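PDB 4BNQ: dITP/XTP pyrophosphatase from Staphylococcus aureus, which probably hydrolyses non-canonical purine nucleoside triphosphates such as XTP, dITP and ITP to their monophosphates and diphosphate, clearing them from the nucleotide pool. Local coordinates for residues L71-L76 with R111-V116. Residues are numbered along the deposited sequence; the frame is centred on the assembly and turned at random.
Sequences LEVFAL and RRAQFV
E72 and Q114 form the hydrogen-bonded pair of an antiparallel strand contact, where the end of strand 64-73 meets the start of strand 112-123, neighbouring strands of the six-stranded antiparallel sheet of the Ham1 fold. E72 N reaches Q114 O at 3.0 Å, nearly straight (174°), and Q114 N returns a bond to E72 O at 2.9 Å. L71 faces F115 and V73 faces A113 as non-hydrogen-bonded pairs. L71 turns CG anti to its own N (chi1 173°), which carries CD1 to 3.8 Å from A113 CB and over a face of the F115 ring. The two strands are no hairpin: helix 94-104 lies in their connection, and its L101 packs on L71 and V73. This buried side borders the predicted substrate site, L71 touching Y151 and F115 stacking on H177. On the other side, E72 extends its carboxylate past V116 CG2. F74 N, entering a 3-10 turn, still bonds R112 O at 3.0 Å, and a water donates to that oxygen. R112 bends at chi3 to bring its guanidinium, tilted 30°, against the F74 ring as a cation-pi contact, CZ 4.2 Å from the centroid and NH2 above the ring centre, while a salt bridge joins NE to D110 and the side chain packs on P158 of the second subunit.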
loop_
_atom_site.group_PDB
_atom_site.type_symbol
_atom_site.label_atom_id
_atom_site.label_comp_id
_atom_site.label_asym_id
_atom_site.label_seq_id
_atom_site.Cartn_x
_atom_site.Cartn_y
_atom_site.Cartn_z
ATOM N N LEU A 71 1.563 -3.308 16.294
ATOM C CA LEU A 71 2.902 -2.841 16.009
ATOM C C LEU A 71 3.861 -4.005 16.188
ATOM O O LEU A 71 3.824 -4.698 17.206
ATOM C CB LEU A 71 3.234 -1.725 16.991
ATOM C CG LEU A 71 4.636 -1.147 17.035
ATOM C CD1 LEU A 71 4.975 -0.473 15.717
ATOM C CD2 LEU A 71 4.662 -0.138 18.163
ATOM N N GLU A 72 4.696 -4.239 15.187
ATOM C CA GLU A 72 5.676 -5.313 15.219
ATOM C C GLU A 72 7.062 -4.681 15.200
ATOM O O GLU A 72 7.426 -4.011 14.236
ATOM C CB GLU A 72 5.498 -6.241 14.007
ATOM C CG GLU A 72 4.144 -6.946 13.966
ATOM C CD GLU A 72 3.957 -7.811 12.728
ATOM O OE1 GLU A 72 4.752 -7.683 11.761
ATOM O OE2 GLU A 72 3.003 -8.622 12.717
ATOM N N VAL A 73 7.827 -4.859 16.271
ATOM C CA VAL A 73 9.158 -4.250 16.338
ATOM C C VAL A 73 10.258 -5.265 16.030
ATOM O O VAL A 73 10.414 -6.244 16.757
ATOM C CB VAL A 73 9.437 -3.659 17.732
ATOM C CG1 VAL A 73 10.830 -3.019 17.765
ATOM C CG2 VAL A 73 8.354 -2.656 18.113
ATOM N N PHE A 74 11.014 -5.026 14.970
ATOM C CA PHE A 74 12.054 -5.956 14.531
ATOM C C PHE A 74 12.899 -6.494 15.700
ATOM O O PHE A 74 12.898 -7.696 15.978
ATOM C CB PHE A 74 12.943 -5.288 13.466
ATOM C CG PHE A 74 13.939 -6.230 12.814
ATOM C CD1 PHE A 74 15.050 -6.702 13.515
ATOM C CD2 PHE A 74 13.771 -6.633 11.496
ATOM C CE1 PHE A 74 15.956 -7.569 12.923
ATOM C CE2 PHE A 74 14.681 -7.495 10.901
ATOM C CZ PHE A 74 15.774 -7.962 11.620
ATOM N N ALA A 75 13.582 -5.600 16.404
ATOM C CA ALA A 75 14.454 -6.005 17.511
ATOM C C ALA A 75 13.777 -6.861 18.588
ATOM O O ALA A 75 14.461 -7.472 19.398
ATOM C CB ALA A 75 15.129 -4.791 18.144
ATOM N N LEU A 76 12.449 -6.905 18.610
ATOM C CA LEU A 76 11.763 -7.735 19.593
ATOM C C LEU A 76 11.083 -8.903 18.912
ATOM O O LEU A 76 10.099 -9.430 19.430
ATOM C CB LEU A 76 10.730 -6.917 20.360
ATOM C CG LEU A 76 11.200 -5.579 20.935
ATOM C CD1 LEU A 76 10.058 -4.905 21.672
ATOM C CD2 LEU A 76 12.389 -5.770 21.866
ATOM N N ARG A 111 15.913 0.214 15.452
ATOM C CA ARG A 111 14.566 0.425 15.977
ATOM C C ARG A 111 13.468 0.248 14.929
ATOM O O ARG A 111 12.346 0.752 15.102
ATOM C CB ARG A 111 14.454 1.822 16.588
ATOM C CG ARG A 111 15.683 2.278 17.384
ATOM C CD ARG A 111 15.274 3.233 18.480
ATOM N NE ARG A 111 15.520 2.634 19.779
ATOM C CZ ARG A 111 14.819 2.887 20.870
ATOM N NH1 ARG A 111 13.801 3.728 20.837
ATOM N NH2 ARG A 111 15.144 2.279 21.998
ATOM N N ARG A 112 13.785 -0.458 13.848
ATOM C CA ARG A 112 12.810 -0.685 12.793
ATOM C C ARG A 112 11.555 -1.348 13.352
ATOM O O ARG A 112 11.629 -2.242 14.204
ATOM C CB ARG A 112 13.411 -1.518 11.662
ATOM C CG ARG A 112 14.441 -0.745 10.817
ATOM C CD ARG A 112 15.115 -1.663 9.822
ATOM N NE ARG A 112 15.780 -2.766 10.511
ATOM C CZ ARG A 112 16.196 -3.888 9.933
ATOM N NH1 ARG A 112 16.027 -4.088 8.632
ATOM N NH2 ARG A 112 16.785 -4.818 10.669
ATOM N N ALA A 113 10.404 -0.874 12.890
ATOM C CA ALA A 113 9.126 -1.425 13.311
ATOM C C ALA A 113 8.158 -1.236 12.162
ATOM O O ALA A 113 8.452 -0.537 11.190
ATOM C CB ALA A 113 8.605 -0.735 14.565
ATOM N N GLN A 114 6.992 -1.847 12.284
ATOM C CA GLN A 114 6.015 -1.821 11.218
ATOM C C GLN A 114 4.637 -1.763 11.852
ATOM O O GLN A 114 4.386 -2.437 12.858
ATOM C CB GLN A 114 6.168 -3.113 10.420
ATOM C CG GLN A 114 5.299 -3.257 9.205
ATOM C CD GLN A 114 5.389 -4.658 8.629
ATOM O OE1 GLN A 114 5.282 -5.649 9.363
ATOM N NE2 GLN A 114 5.600 -4.751 7.318
ATOM N N PHE A 115 3.752 -0.946 11.288
ATOM C CA PHE A 115 2.367 -0.928 11.738
ATOM C C PHE A 115 1.574 -1.824 10.807
ATOM O O PHE A 115 1.729 -1.751 9.579
ATOM C CB PHE A 115 1.784 0.471 11.636
ATOM C CG PHE A 115 1.694 1.192 12.940
ATOM C CD1 PHE A 115 1.335 0.531 14.091
ATOM C CD2 PHE A 115 1.946 2.556 13.005
ATOM C CE1 PHE A 115 1.244 1.221 15.290
ATOM C CE2 PHE A 115 1.870 3.236 14.200
ATOM C CZ PHE A 115 1.524 2.573 15.338
ATOM N N VAL A 116 0.716 -2.654 11.382
ATOM C CA VAL A 116 -0.051 -3.604 10.590
ATOM C C VAL A 116 -1.550 -3.424 10.837
ATOM O O VAL A 116 -1.967 -3.249 11.972
ATOM C CB VAL A 116 0.391 -5.053 10.899
ATOM C CG1 VAL A 116 -0.470 -6.046 10.150
ATOM C CG2 VAL A 116 1.869 -5.246 10.521
HETATM O O HOH W 1 13.468 -3.182 16.152
#